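Local coordinates for protein minor fimbrium tip subunit Mfa3 (Porphyromonas gingivalis ATCC 33277, PDB 5NF4) that serves as a tip subunit of the minor fimbriae, filaments that mediate biofilm formation and adhesion to host cells and other oral bacteria, at residues Leu286-Ile299 with Leu333-Asp345. Numbering follows the deposited sequence.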
loop_
_atom_site.group_PDB
_atom_site.type_symbol
_atom_site.label_atom_id
_atom_site.label_comp_id
_atom_site.label_asym_id
_atom_site.label_seq_id
_atom_site.Cartn_x
_atom_site.Cartn_y
_atom_site.Cartn_z
ATOM N N LEU A 286 14.489 -26.817 10.148
ATOM C CA LEU A 286 14.464 -26.636 8.706
ATOM C C LEU A 286 13.917 -25.248 8.373
ATOM O O LEU A 286 13.045 -24.731 9.076
ATOM C CB LEU A 286 13.605 -27.722 8.054
ATOM C CG LEU A 286 14.017 -29.171 8.311
ATOM C CD1 LEU A 286 12.888 -30.116 7.943
ATOM C CD2 LEU A 286 15.257 -29.477 7.509
ATOM N N VAL A 287 14.459 -24.648 7.315
ATOM C CA VAL A 287 14.109 -23.313 6.889
ATOM C C VAL A 287 13.733 -23.331 5.415
ATOM O O VAL A 287 14.377 -23.987 4.610
ATOM C CB VAL A 287 15.290 -22.341 7.147
ATOM C CG1 VAL A 287 14.928 -20.928 6.736
ATOM C CG2 VAL A 287 15.686 -22.366 8.616
ATOM N N TYR A 288 12.676 -22.604 5.063
ATOM C CA TYR A 288 12.189 -22.526 3.701
ATOM C C TYR A 288 12.014 -21.080 3.361
ATOM O O TYR A 288 11.345 -20.354 4.100
ATOM C CB TYR A 288 10.854 -23.248 3.544
ATOM C CG TYR A 288 10.903 -24.722 3.868
ATOM C CD1 TYR A 288 10.700 -25.179 5.169
ATOM C CD2 TYR A 288 11.127 -25.663 2.871
ATOM C CE1 TYR A 288 10.731 -26.538 5.471
ATOM C CE2 TYR A 288 11.149 -27.010 3.158
ATOM C CZ TYR A 288 10.958 -27.444 4.460
ATOM O OH TYR A 288 10.977 -28.775 4.721
ATOM N N ASP A 289 12.604 -20.655 2.251
ATOM C CA ASP A 289 12.436 -19.283 1.785
ATOM C C ASP A 289 11.484 -19.254 0.603
ATOM O O ASP A 289 11.613 -20.022 -0.348
ATOM C CB ASP A 289 13.769 -18.672 1.398
ATOM C CG ASP A 289 14.683 -18.433 2.594
ATOM O OD1 ASP A 289 14.185 -18.263 3.723
ATOM O OD2 ASP A 289 15.909 -18.377 2.389
ATOM N N VAL A 290 10.496 -18.378 0.697
ATOM C CA VAL A 290 9.444 -18.293 -0.293
ATOM C C VAL A 290 9.461 -16.880 -0.849
ATOM O O VAL A 290 8.997 -15.956 -0.206
ATOM C CB VAL A 290 8.087 -18.600 0.294
ATOM C CG1 VAL A 290 6.973 -18.560 -0.788
ATOM C CG2 VAL A 290 8.124 -19.976 1.001
ATOM N N PRO A 291 10.037 -16.704 -2.032
ATOM C CA PRO A 291 10.029 -15.368 -2.654
ATOM C C PRO A 291 8.604 -14.932 -2.944
ATOM O O PRO A 291 7.773 -15.754 -3.330
ATOM C CB PRO A 291 10.841 -15.571 -3.944
ATOM C CG PRO A 291 11.628 -16.812 -3.718
ATOM C CD PRO A 291 10.723 -17.692 -2.877
ATOM N N ILE A 292 8.344 -13.644 -2.767
ATOM C CA ILE A 292 7.037 -13.049 -3.021
ATOM C C ILE A 292 7.048 -12.450 -4.427
ATOM O O ILE A 292 8.016 -11.793 -4.803
ATOM C CB ILE A 292 6.739 -11.998 -1.943
ATOM C CG1 ILE A 292 6.628 -12.681 -0.576
ATOM C CG2 ILE A 292 5.461 -11.235 -2.263
ATOM C CD1 ILE A 292 6.731 -11.708 0.578
ATOM N N ILE A 293 6.024 -12.755 -5.219
ATOM C CA ILE A 293 5.924 -12.267 -6.595
ATOM C C ILE A 293 4.565 -11.655 -6.842
ATOM O O ILE A 293 3.635 -11.878 -6.067
ATOM C CB ILE A 293 6.146 -13.382 -7.615
ATOM C CG1 ILE A 293 4.944 -14.356 -7.656
ATOM C CG2 ILE A 293 7.389 -14.153 -7.263
ATOM C CD1 ILE A 293 5.138 -15.550 -8.578
ATOM N N THR A 294 4.471 -10.893 -7.929
ATOM C CA THR A 294 3.200 -10.445 -8.465
ATOM C C THR A 294 2.966 -11.170 -9.770
ATOM O O THR A 294 3.655 -10.926 -10.765
ATOM C CB THR A 294 3.179 -8.911 -8.696
ATOM O OG1 THR A 294 3.339 -8.242 -7.436
ATOM C CG2 THR A 294 1.893 -8.503 -9.331
ATOM N N HIS A 295 1.981 -12.061 -9.770
ATOM C CA HIS A 295 1.646 -12.831 -10.957
ATOM C C HIS A 295 0.170 -13.116 -11.035
ATOM O O HIS A 295 -0.391 -13.714 -10.122
ATOM C CB HIS A 295 2.424 -14.153 -10.952
ATOM C CG HIS A 295 2.249 -14.941 -12.204
ATOM N ND1 HIS A 295 2.893 -14.621 -13.379
ATOM C CD2 HIS A 295 1.485 -16.024 -12.472
ATOM C CE1 HIS A 295 2.529 -15.476 -14.319
ATOM N NE2 HIS A 295 1.681 -16.338 -13.793
ATOM N N GLU A 296 -0.457 -12.633 -12.111
ATOM C CA GLU A 296 -1.857 -12.889 -12.422
ATOM C C GLU A 296 -1.970 -14.147 -13.262
ATOM O O GLU A 296 -1.149 -14.397 -14.144
ATOM C CB GLU A 296 -2.480 -11.720 -13.205
ATOM C CG GLU A 296 -2.204 -10.338 -12.641
ATOM C CD GLU A 296 -2.980 -10.051 -11.371
ATOM O OE1 GLU A 296 -3.961 -10.777 -11.091
ATOM O OE2 GLU A 296 -2.607 -9.091 -10.657
ATOM N N GLY A 297 -3.006 -14.927 -13.007
ATOM C CA GLY A 297 -3.296 -16.061 -13.863
ATOM C C GLY A 297 -2.445 -17.255 -13.523
ATOM O O GLY A 297 -1.794 -17.289 -12.489
ATOM N N ALA A 298 -2.444 -18.236 -14.411
ATOM C CA ALA A 298 -1.802 -19.509 -14.122
ATOM C C ALA A 298 -0.290 -19.385 -14.053
ATOM O O ALA A 298 0.330 -18.668 -14.838
ATOM C CB ALA A 298 -2.183 -20.533 -15.160
ATOM N N ILE A 299 0.297 -20.119 -13.120
ATOM C CA ILE A 299 1.738 -20.121 -12.953
ATOM C C ILE A 299 2.390 -21.034 -13.986
ATOM O O ILE A 299 1.970 -22.176 -14.157
ATOM C CB ILE A 299 2.116 -20.558 -11.536
ATOM C CG1 ILE A 299 1.847 -19.406 -10.569
ATOM C CG2 ILE A 299 3.579 -20.988 -11.467
ATOM C CD1 ILE A 299 1.293 -19.850 -9.265
ATOM N N LEU A 333 4.893 -30.363 5.415
ATOM C CA LEU A 333 5.066 -31.798 5.507
ATOM C C LEU A 333 6.426 -32.047 6.135
ATOM O O LEU A 333 7.189 -31.103 6.327
ATOM C CB LEU A 333 4.923 -32.426 4.122
ATOM C CG LEU A 333 3.715 -31.853 3.368
ATOM C CD1 LEU A 333 3.622 -32.442 1.980
ATOM C CD2 LEU A 333 2.429 -32.109 4.163
ATOM N N PRO A 334 6.718 -33.311 6.490
ATOM C CA PRO A 334 7.926 -33.638 7.253
ATOM C C PRO A 334 9.201 -33.101 6.624
ATOM O O PRO A 334 10.008 -32.481 7.316
ATOM C CB PRO A 334 7.929 -35.171 7.259
ATOM C CG PRO A 334 6.483 -35.543 7.139
ATOM C CD PRO A 334 5.905 -34.507 6.213
ATOM N N ASP A 335 9.351 -33.320 5.321
ATOM C CA ASP A 335 10.576 -32.973 4.604
ATOM C C ASP A 335 10.434 -31.851 3.569
ATOM O O ASP A 335 11.411 -31.494 2.914
ATOM C CB ASP A 335 11.099 -34.213 3.896
ATOM C CG ASP A 335 10.102 -34.760 2.887
ATOM O OD1 ASP A 335 8.881 -34.733 3.178
ATOM O OD2 ASP A 335 10.534 -35.201 1.799
ATOM N N LYS A 336 9.234 -31.298 3.400
ATOM C CA LYS A 336 9.020 -30.262 2.397
ATOM C C LYS A 336 7.822 -29.378 2.721
ATOM O O LYS A 336 7.080 -29.647 3.675
ATOM C CB LYS A 336 8.806 -30.892 1.019
ATOM C CG LYS A 336 7.635 -31.870 1.006
ATOM C CD LYS A 336 7.220 -32.273 -0.392
ATOM C CE LYS A 336 6.477 -31.149 -1.090
ATOM N NZ LYS A 336 5.693 -31.662 -2.246
ATOM N N ILE A 337 7.647 -28.334 1.913
ATOM C CA ILE A 337 6.422 -27.548 1.940
ATOM C C ILE A 337 5.803 -27.502 0.564
ATOM O O ILE A 337 6.469 -27.725 -0.450
ATOM C CB ILE A 337 6.656 -26.114 2.460
ATOM C CG1 ILE A 337 7.563 -25.317 1.510
ATOM C CG2 ILE A 337 7.223 -26.208 3.881
ATOM C CD1 ILE A 337 7.619 -23.808 1.778
ATOM N N GLU A 338 4.505 -27.235 0.549
ATOM C CA GLU A 338 3.786 -27.004 -0.686
ATOM C C GLU A 338 3.198 -25.630 -0.542
ATOM O O GLU A 338 2.764 -25.263 0.542
ATOM C CB GLU A 338 2.709 -28.061 -0.910
ATOM C CG GLU A 338 3.243 -29.470 -0.918
ATOM C CD GLU A 338 2.176 -30.460 -1.304
ATOM O OE1 GLU A 338 0.998 -30.059 -1.378
ATOM O OE2 GLU A 338 2.520 -31.622 -1.556
ATOM N N VAL A 339 3.230 -24.858 -1.615
ATOM C CA VAL A 339 2.738 -23.487 -1.569
ATOM C C VAL A 339 1.788 -23.220 -2.704
ATOM O O VAL A 339 2.126 -23.465 -3.854
ATOM C CB VAL A 339 3.890 -22.465 -1.650
ATOM C CG1 VAL A 339 3.335 -21.044 -1.539
ATOM C CG2 VAL A 339 4.895 -22.705 -0.570
ATOM N N LYS A 340 0.599 -22.726 -2.367
ATOM C CA LYS A 340 -0.342 -22.188 -3.352
ATOM C C LYS A 340 -0.490 -20.700 -3.094
ATOM O O LYS A 340 -0.370 -20.253 -1.951
ATOM C CB LYS A 340 -1.692 -22.893 -3.264
ATOM C CG LYS A 340 -1.673 -24.361 -3.681
ATOM C CD LYS A 340 -1.240 -24.512 -5.125
ATOM C CE LYS A 340 -1.178 -25.964 -5.567
ATOM N NZ LYS A 340 -2.522 -26.504 -5.891
ATOM N N TYR A 341 -0.762 -19.954 -4.169
ATOM C CA TYR A 341 -0.649 -18.502 -4.179
ATOM C C TYR A 341 -1.779 -17.849 -4.938
ATOM O O TYR A 341 -2.261 -18.372 -5.947
ATOM C CB TYR A 341 0.677 -18.109 -4.812
ATOM C CG TYR A 341 0.803 -16.700 -5.384
ATOM C CD1 TYR A 341 1.259 -15.654 -4.600
ATOM C CD2 TYR A 341 0.506 -16.439 -6.727
ATOM C CE1 TYR A 341 1.411 -14.360 -5.140
ATOM C CE2 TYR A 341 0.654 -15.171 -7.267
ATOM C CZ TYR A 341 1.103 -14.139 -6.470
ATOM O OH TYR A 341 1.256 -12.868 -6.970
ATOM N N SER A 342 -2.179 -16.687 -4.450
ATOM C CA SER A 342 -3.026 -15.788 -5.221
ATOM C C SER A 342 -2.723 -14.340 -4.855
ATOM O O SER A 342 -2.208 -14.054 -3.788
ATOM C CB SER A 342 -4.501 -16.120 -4.994
ATOM O OG SER A 342 -4.842 -16.026 -3.631
ATOM N N ILE A 343 -2.996 -13.419 -5.776
ATOM C CA ILE A 343 -2.903 -12.004 -5.472
ATOM C C ILE A 343 -4.266 -11.398 -5.769
ATOM O O ILE A 343 -4.912 -11.759 -6.743
ATOM C CB ILE A 343 -1.788 -11.324 -6.290
ATOM C CG1 ILE A 343 -1.638 -9.863 -5.881
ATOM C CG2 ILE A 343 -2.028 -11.541 -7.773
ATOM C CD1 ILE A 343 -0.573 -9.115 -6.681
ATOM N N CYS A 344 -4.744 -10.523 -4.904
ATOM C CA CYS A 344 -6.006 -9.857 -5.196
ATOM C C CYS A 344 -6.002 -8.444 -4.667
ATOM O O CYS A 344 -5.042 -7.997 -4.064
ATOM C CB CYS A 344 -7.181 -10.641 -4.612
ATOM S SG CYS A 344 -7.062 -10.992 -2.873
ATOM N N ASP A 345 -7.074 -7.719 -4.944
ATOM C CA ASP A 345 -7.230 -6.391 -4.384
ATOM C C ASP A 345 -7.464 -6.521 -2.891
ATOM O O ASP A 345 -7.914 -7.565 -2.400
ATOM C CB ASP A 345 -8.390 -5.637 -5.050
ATOM C CG ASP A 345 -8.025 -5.084 -6.419
ATOM O OD1 ASP A 345 -6.841 -4.730 -6.638
ATOM O OD2 ASP A 345 -8.932 -4.991 -7.275
#
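Tyr288 lays one ring face on Ile337, whose CG2 stands 3.7 Å from the ring centroid and 6° off the ring normal, a well-centred CH-pi contact. With CG1 of Ile337 set between its backbone N and carbonyl carbon, CG2 falls anti to the carbonyl carbon and comes over that face, while CD1 runs along to Tyr288 CB at 3.7 Å. The same CD1 methyl meets Val290 CG2 at 3.9 Å, continuing the apolar layer toward Val339, while Tyr304 of helix 304-308 also packs on Val290. Past strand 287-291, the backbone at Ile293 and His295 grips the Tyr341 hydroxyl: OH donates a weak bond to Ile293 O (2.7 Å) and accepts one from His295 N (3.0 Å, N-H...O 152°). Ile293 CG1 packs against Tyr341 CZ while His295 O lies in plane at the ring edge. Thr294 sets CG2 3.7 Å from Ile343 CD1; its OG1 is hydrogen-bonded to Thr319 O and Tyr326 OH. The Glu296 carboxylate passes close to Ile343 CG2 but is salt-bridged to Arg324, and Ile299 CD1 closes on Tyr341 CD2 at 4.3 Å. Strands 287-291 and 337-345 run nearly parallel (18°) yet 9.8 Å apart, with different antiparallel partners, 277-282 and 324-332. Side chains therefore make the join, as in face-to-face beta-sandwich packing, consistent with the beta-rich fold of the fimbrillin superfamily.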